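Local coordinates for protein PHB depolymerase (PDB 2D81) that hydrolyses the ester bonds of the biopolyester polyhydroxybutyrate, using a circularly permuted alpha/beta hydrolase fold, at residues Gln54-Cys59 against His270-Gly275; Met60-Pro65 against Val104-Met109. All coordinates share one frame; numbering follows the deposited sequence.

How the interactions relate
Interactions 1 and 2 hold one continuous loop, 54-65, at two points, an example of a substrate pocket bordered by a loop outside the central sheet. Interaction 1 ties its first half to the turn of a distant beta hairpin; interaction 2 ties its second half to the start of helix 106-116. Their centres lie about 15 Å apart, yet they meet by packing: Ser-58 O is 3.3 Å from Pro-65 CB, and Cys-59 O is 3.6 Å from Val-108 CG1. Both touch the bound hydroxybutyrate trimer, Tyr-56 from interaction 1 and Met-60 from interaction 2, so the two contacts border the same pocket.

Interaction 1 of 2, residues Gln54-Cys59 against His270-Gly275; sequences QYYTSC and HAIWNG. With RB3 ((1R)-3-{[(1R)-3-methoxy-1-methyl-3-oxopropyl]oxy}-1-methyl-3-oxopropyl (3R)-3-hydroxybutanoate), chain C.
The turn of the antiparallel hairpin formed by strands 269-271 and 277-280 meets the substrate-pocket loop 54-59, whose residues 56-58 form a short 3-10 segment, at the surface of this alpha/beta hydrolase. Asn-274 makes the direct polar link: its ND2 donates to Gln-54 O at 2.9 Å, with a fairly straight N-H...O angle of 161°. The acceptor lies close to the plane of the Asn-274 amide, but the donor stands above the carbonyl plane of Gln-54 instead of on a lone pair. This placement follows from a chi1 of 78°, which sets CG between the backbone N and carbonyl carbon and turns the amide to the loop. A weak second bond runs from the same ND2 to Arg-52 O. Replacing Asn-274 with an alanine would probably leave Gln-54 O without this donor and let the loop shift against the hairpin turn.

Beside this bond, the Tyr-55 ring comes up against the turn obliquely, its CE1 3.6 Å from Gly-275 CA, where a side chain would clash with the ring. Tyr-56 CD2 sits over one face of the same ring, offset toward the rim, and Asn-274 O lies at its edge, near its plane. Ile-272 CD1 reaches both tyrosines at 4.5 Å, adding a loose apolar contact to the polar one. Tyr-56 also touches the ligand, CD1 lying 3.7 Å from RB3 C4B, so the hairpin packs against a residue that lines the pocket. Two waters complete the join. One accepts from Tyr-56 N and donates to Asn-274 O; the other accepts from Tyr-55 OH at 2.7 Å and donates to Gly-275 O, also at 2.7 Å.

Interaction 2 of 2, residues Met60-Pro65 against Val104-Met109; sequences MYNGYP and VGPNVM. With RB3 ((1R)-3-{[(1R)-3-methoxy-1-methyl-3-oxopropyl]oxy}-1-methyl-3-oxopropyl (3R)-3-hydroxybutanoate), chain C.
Asn-62 and Asn-107 lay their side-chain amides almost parallel, the planes only 2° apart, while Tyr-64 stacks on the Asn-107 amide with its ring tilted 25° from it. Asn-107 CB lies over the centre of the Tyr-64 ring, 4.1 Å from the centroid and nearly on its normal, a CH-pi contact. Asn-62, with CG anti to the backbone N, swings its carboxamide over the start of helix 106-116. There OD1 takes the N-H of Asn-107 at 2.9 Å in a nearly straight bond of 168°, the donor tilted modestly from the carbonyl plane. The same oxygen lies 3.1 Å from Pro-106 CD, and the Asn-62 and Pro-106 side chains cross at about a right angle.

The backbone supports this pose: Asn-62 N donates to Val-104 O at 2.7 Å. Gly-105, at the N-cap position, runs so close to Asn-62 OD1 that a side chain would clash with it. Farther along, Pro-65 CD meets Val-108 CG2 at 4.0 Å. At the other end, Met-60 bends at chi3 to bring CE to 3.2 Å from RB3 O3A. Asn-62 OD1 thus accepts a first-turn N-H of helix 106-116, next to the N-cap Gly-105, and a loop outside the sheet is fastened to a helix start while its Met-60 lines the polyester pocket of this alpha/beta hydrolase.

Interaction 1 of 2, residues Gln54-Cys59 against His270-Gly275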
loop_
_atom_site.group_PDB
_atom_site.type_symbol
_atom_site.label_atom_id
_atom_site.label_comp_id
_atom_site.label_asym_id
_atom_site.label_seq_id
_atom_site.Cartn_x
_atom_site.Cartn_y
_atom_site.Cartn_z
ATOM N N GLN A 54 -5.247 20.490 5.497
ATOM C CA GLN A 54 -6.190 20.940 4.482
ATOM C C GLN A 54 -7.230 19.840 4.324
ATOM O O GLN A 54 -6.952 18.672 4.607
ATOM C CB GLN A 54 -5.463 21.195 3.157
ATOM C CG GLN A 54 -4.947 19.943 2.467
ATOM C CD GLN A 54 -3.832 20.236 1.480
ATOM O OE1 GLN A 54 -3.912 21.183 0.692
ATOM N NE2 GLN A 54 -2.784 19.418 1.514
ATOM N N TYR A 55 -8.434 20.201 3.894
ATOM C CA TYR A 55 -9.519 19.231 3.886
ATOM C C TYR A 55 -9.199 18.113 2.895
ATOM O O TYR A 55 -8.575 18.347 1.860
ATOM C CB TYR A 55 -10.843 19.905 3.519
ATOM C CG TYR A 55 -12.048 19.087 3.920
ATOM C CD1 TYR A 55 -12.302 18.804 5.263
ATOM C CD2 TYR A 55 -12.923 18.576 2.961
ATOM C CE1 TYR A 55 -13.397 18.034 5.642
ATOM C CE2 TYR A 55 -14.023 17.802 3.331
ATOM C CZ TYR A 55 -14.251 17.537 4.674
ATOM O OH TYR A 55 -15.336 16.778 5.047
ATOM N N TYR A 56 -9.612 16.892 3.221
ATOM C CA TYR A 56 -9.146 15.727 2.480
ATOM C C TYR A 56 -9.572 15.750 1.010
ATOM O O TYR A 56 -8.886 15.187 0.158
ATOM C CB TYR A 56 -9.633 14.439 3.158
ATOM C CG TYR A 56 -11.085 14.116 2.901
ATOM C CD1 TYR A 56 -11.466 13.376 1.783
ATOM C CD2 TYR A 56 -12.082 14.573 3.760
ATOM C CE1 TYR A 56 -12.805 13.101 1.523
ATOM C CE2 TYR A 56 -13.426 14.304 3.510
ATOM C CZ TYR A 56 -13.777 13.568 2.391
ATOM O OH TYR A 56 -15.101 13.299 2.134
ATOM N N THR A 57 -10.694 16.399 0.704
ATOM C CA THR A 57 -11.144 16.472 -0.687
ATOM C C THR A 57 -10.208 17.335 -1.530
ATOM O O THR A 57 -10.185 17.220 -2.756
ATOM C CB THR A 57 -12.585 17.037 -0.812
ATOM O OG1 THR A 57 -12.647 18.345 -0.234
ATOM C CG2 THR A 57 -13.582 16.122 -0.111
ATOM N N SER A 58 -9.434 18.195 -0.874
ATOM C CA SER A 58 -8.404 18.963 -1.568
ATOM C C SER A 58 -7.240 18.059 -1.957
ATOM O O SER A 58 -6.395 18.441 -2.764
ATOM C CB SER A 58 -7.891 20.102 -0.680
ATOM O OG SER A 58 -8.884 21.096 -0.491
ATOM N N CYS A 59 -7.203 16.865 -1.367
ATOM C CA CYS A 59 -6.213 15.850 -1.717
ATOM C C CYS A 59 -6.845 14.829 -2.663
ATOM O O CYS A 59 -6.377 13.695 -2.777
ATOM C CB CYS A 59 -5.694 15.153 -0.446
ATOM S SG CYS A 59 -4.818 16.276 0.696
ATOM N N HIS A 270 -16.415 9.777 13.137
ATOM C CA HIS A 270 -15.178 10.093 13.848
ATOM C C HIS A 270 -14.771 11.537 13.586
ATOM O O HIS A 270 -14.908 12.032 12.469
ATOM C CB HIS A 270 -14.041 9.186 13.370
ATOM C CG HIS A 270 -14.264 7.730 13.639
ATOM N ND1 HIS A 270 -14.066 7.161 14.879
ATOM C CD2 HIS A 270 -14.672 6.727 12.826
ATOM C CE1 HIS A 270 -14.342 5.870 14.818
ATOM N NE2 HIS A 270 -14.712 5.581 13.584
ATOM N N ALA A 271 -14.245 12.204 14.607
ATOM C CA ALA A 271 -13.545 13.462 14.389
ATOM C C ALA A 271 -12.286 13.155 13.587
ATOM O O ALA A 271 -11.569 12.199 13.890
ATOM C CB ALA A 271 -13.176 14.098 15.722
ATOM N N ILE A 272 -12.019 13.947 12.555
ATOM C CA ILE A 272 -10.810 13.741 11.765
ATOM C C ILE A 272 -9.869 14.929 11.916
ATOM O O ILE A 272 -10.155 15.856 12.678
ATOM C CB ILE A 272 -11.138 13.514 10.269
ATOM C CG1 ILE A 272 -12.024 14.641 9.734
ATOM C CG2 ILE A 272 -11.829 12.169 10.093
ATOM C CD1 ILE A 272 -12.259 14.560 8.228
ATOM N N TRP A 273 -8.740 14.901 11.210
ATOM C CA TRP A 273 -7.716 15.924 11.404
ATOM C C TRP A 273 -8.240 17.349 11.268
ATOM O O TRP A 273 -7.913 18.212 12.083
ATOM C CB TRP A 273 -6.550 15.727 10.431
ATOM C CG TRP A 273 -5.547 14.707 10.881
ATOM C CD1 TRP A 273 -5.113 14.489 12.159
ATOM C CD2 TRP A 273 -4.799 13.813 10.047
ATOM N NE1 TRP A 273 -4.139 13.517 12.172
ATOM C CE2 TRP A 273 -3.928 13.085 10.888
ATOM C CE3 TRP A 273 -4.778 13.558 8.670
ATOM C CZ2 TRP A 273 -3.044 12.118 10.396
ATOM C CZ3 TRP A 273 -3.897 12.598 8.179
ATOM C CH2 TRP A 273 -3.043 11.890 9.043
ATOM N N ASN A 274 -9.045 17.602 10.241
ATOM C CA ASN A 274 -9.610 18.935 10.054
ATOM C C ASN A 274 -10.900 18.874 9.249
ATOM O O ASN A 274 -11.107 17.952 8.458
ATOM C CB ASN A 274 -8.597 19.843 9.349
ATOM C CG ASN A 274 -8.522 19.588 7.855
ATOM O OD1 ASN A 274 -9.319 20.121 7.079
ATOM N ND2 ASN A 274 -7.571 18.759 7.445
ATOM N N GLY A 275 -11.770 19.857 9.460
ATOM C CA GLY A 275 -13.017 19.908 8.720
ATOM C C GLY A 275 -14.173 19.220 9.423
ATOM O O GLY A 275 -15.258 19.091 8.857
HETATM O O1M RB3 C . -12.505 7.407 -4.025
HETATM C C1A RB3 C . -11.723 6.752 -3.303
HETATM O O1A RB3 C . -12.016 5.730 -2.644
HETATM C C2A RB3 C . -10.277 7.246 -3.219
HETATM C C3A RB3 C . -9.866 7.525 -1.772
HETATM C C4A RB3 C . -8.423 8.035 -1.765
HETATM O O3A RB3 C . -10.733 8.529 -1.220
HETATM C C1B RB3 C . -11.030 8.299 0.088
HETATM O O1B RB3 C . -10.288 7.615 0.791
HETATM C C2B RB3 C . -12.313 8.910 0.658
HETATM C C3B RB3 C . -12.355 8.914 2.189
HETATM C C4B RB3 C . -11.246 9.791 2.776
HETATM O O3B RB3 C . -13.621 9.439 2.618
HETATM C C1C RB3 C . -14.590 8.485 2.666
HETATM O O1C RB3 C . -14.603 7.569 1.844
HETATM C C2C RB3 C . -15.671 8.575 3.746
HETATM C C3C RB3 C . -17.062 8.697 3.123
HETATM C C4C RB3 C . -18.130 8.817 4.211
HETATM O O3C RB3 C . -17.102 9.835 2.258
HETATM O O HOH W 1 -15.575 16.647 7.692
HETATM O O HOH W 2 -10.106 16.540 6.043
#

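Interaction 2 of 2, residues Met60-Pro65 against Val104-Met109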
loop_
_atom_site.group_PDB
_atom_site.type_symbol
_atom_site.label_atom_id
_atom_site.label_comp_id
_atom_site.label_asym_id
_atom_site.label_seq_id
_atom_site.Cartn_x
_atom_site.Cartn_y
_atom_site.Cartn_z
ATOM N N MET A 60 -7.908 15.247 -3.348
ATOM C CA MET A 60 -8.624 14.380 -4.277
ATOM C C MET A 60 -9.104 15.148 -5.504
ATOM O O MET A 60 -8.838 16.338 -5.650
ATOM C CB MET A 60 -9.829 13.739 -3.582
ATOM C CG MET A 60 -9.473 12.791 -2.450
ATOM S SD MET A 60 -10.953 12.135 -1.633
ATOM C CE MET A 60 -11.598 11.090 -2.921
ATOM N N TYR A 61 -9.808 14.444 -6.386
ATOM C CA TYR A 61 -10.500 15.064 -7.510
ATOM C C TYR A 61 -9.557 15.879 -8.390
ATOM O O TYR A 61 -9.936 16.899 -8.972
ATOM C CB TYR A 61 -11.652 15.918 -6.973
ATOM C CG TYR A 61 -12.560 15.116 -6.066
ATOM C CD1 TYR A 61 -12.815 15.524 -4.757
ATOM C CD2 TYR A 61 -13.109 13.910 -6.496
ATOM C CE1 TYR A 61 -13.588 14.743 -3.897
ATOM C CE2 TYR A 61 -13.883 13.124 -5.647
ATOM C CZ TYR A 61 -14.116 13.544 -4.349
ATOM O OH TYR A 61 -14.863 12.754 -3.505
ATOM N N ASN A 62 -8.322 15.397 -8.479
ATOM C CA ASN A 62 -7.299 15.940 -9.365
ATOM C C ASN A 62 -7.014 17.408 -9.104
ATOM O O ASN A 62 -6.698 18.164 -10.020
ATOM C CB ASN A 62 -7.691 15.730 -10.829
ATOM C CG ASN A 62 -6.488 15.741 -11.754
ATOM O OD1 ASN A 62 -5.402 15.291 -11.379
ATOM N ND2 ASN A 62 -6.677 16.236 -12.974
ATOM N N GLY A 63 -7.122 17.801 -7.840
ATOM C CA GLY A 63 -6.697 19.127 -7.442
ATOM C C GLY A 63 -5.207 19.212 -7.167
ATOM O O GLY A 63 -4.455 18.264 -7.412
ATOM N N TYR A 64 -4.780 20.365 -6.662
ATOM C CA TYR A 64 -3.381 20.591 -6.318
ATOM C C TYR A 64 -3.224 20.791 -4.812
ATOM O O TYR A 64 -3.116 21.925 -4.343
ATOM C CB TYR A 64 -2.842 21.837 -7.031
ATOM C CG TYR A 64 -2.631 21.697 -8.523
ATOM C CD1 TYR A 64 -3.708 21.703 -9.411
ATOM C CD2 TYR A 64 -1.345 21.582 -9.050
ATOM C CE1 TYR A 64 -3.508 21.601 -10.786
ATOM C CE2 TYR A 64 -1.133 21.479 -10.422
ATOM C CZ TYR A 64 -2.216 21.491 -11.283
ATOM O OH TYR A 64 -2.008 21.393 -12.640
ATOM N N PRO A 65 -3.204 19.701 -4.033
ATOM C CA PRO A 65 -3.053 19.881 -2.586
ATOM C C PRO A 65 -1.722 20.546 -2.249
ATOM O O PRO A 65 -0.726 20.345 -2.944
ATOM C CB PRO A 65 -3.143 18.455 -2.048
ATOM C CG PRO A 65 -2.581 17.636 -3.174
ATOM C CD PRO A 65 -3.232 18.271 -4.386
ATOM N N VAL A 104 -8.571 10.650 -7.608
ATOM C CA VAL A 104 -7.389 11.209 -6.960
ATOM C C VAL A 104 -6.642 12.063 -7.982
ATOM O O VAL A 104 -6.786 13.280 -7.984
ATOM C CB VAL A 104 -6.469 10.096 -6.404
ATOM C CG1 VAL A 104 -5.239 10.710 -5.744
ATOM C CG2 VAL A 104 -7.233 9.262 -5.384
ATOM N N GLY A 105 -5.869 11.433 -8.864
ATOM C CA GLY A 105 -5.486 12.110 -10.092
ATOM C C GLY A 105 -4.027 12.495 -10.252
ATOM O O GLY A 105 -3.290 12.575 -9.268
ATOM N N PRO A 106 -3.586 12.754 -11.497
ATOM C CA PRO A 106 -2.207 13.135 -11.813
ATOM C C PRO A 106 -1.714 14.317 -10.984
ATOM O O PRO A 106 -0.566 14.337 -10.551
ATOM C CB PRO A 106 -2.270 13.469 -13.305
ATOM C CG PRO A 106 -3.353 12.578 -13.802
ATOM C CD PRO A 106 -4.401 12.692 -12.724
ATOM N N ASN A 107 -2.579 15.301 -10.762
ATOM C CA ASN A 107 -2.166 16.508 -10.054
ATOM C C ASN A 107 -1.870 16.212 -8.582
ATOM O O ASN A 107 -0.997 16.832 -7.979
ATOM C CB ASN A 107 -3.248 17.588 -10.174
ATOM C CG ASN A 107 -3.399 18.114 -11.596
ATOM O OD1 ASN A 107 -4.472 18.577 -11.988
ATOM N ND2 ASN A 107 -2.322 18.058 -12.370
ATOM N N VAL A 108 -2.595 15.256 -8.009
ATOM C CA VAL A 108 -2.362 14.856 -6.627
ATOM C C VAL A 108 -1.132 13.964 -6.529
ATOM O O VAL A 108 -0.265 14.180 -5.683
ATOM C CB VAL A 108 -3.582 14.107 -6.049
ATOM C CG1 VAL A 108 -3.294 13.644 -4.624
ATOM C CG2 VAL A 108 -4.804 15.024 -6.070
ATOM N N MET A 109 -1.045 12.964 -7.397
ATOM C CA MET A 109 0.129 12.100 -7.396
ATOM C C MET A 109 1.415 12.868 -7.686
ATOM O O MET A 109 2.469 12.543 -7.142
ATOM C CB MET A 109 -0.043 10.955 -8.398
ATOM C CG MET A 109 -0.744 9.736 -7.816
ATOM S SD MET A 109 0.188 8.990 -6.438
ATOM C CE MET A 109 1.571 8.266 -7.337
HETATM O O1M RB3 C . -12.505 7.407 -4.025
HETATM C C1A RB3 C . -11.723 6.752 -3.303
HETATM O O1A RB3 C . -12.016 5.730 -2.644
HETATM C C2A RB3 C . -10.277 7.246 -3.219
HETATM C C3A RB3 C . -9.866 7.525 -1.772
HETATM C C4A RB3 C . -8.423 8.035 -1.765
HETATM O O3A RB3 C . -10.733 8.529 -1.220
HETATM C C1B RB3 C . -11.030 8.299 0.088
HETATM O O1B RB3 C . -10.288 7.615 0.791
HETATM C C2B RB3 C . -12.313 8.910 0.658
HETATM C C3B RB3 C . -12.355 8.914 2.189
HETATM C C4B RB3 C . -11.246 9.791 2.776
HETATM O O3B RB3 C . -13.621 9.439 2.618
HETATM C C1C RB3 C . -14.590 8.485 2.666
HETATM O O1C RB3 C . -14.603 7.569 1.844
HETATM C C2C RB3 C . -15.671 8.575 3.746
HETATM C C3C RB3 C . -17.062 8.697 3.123
HETATM C C4C RB3 C . -18.130 8.817 4.211
HETATM O O3C RB3 C . -17.102 9.835 2.258
#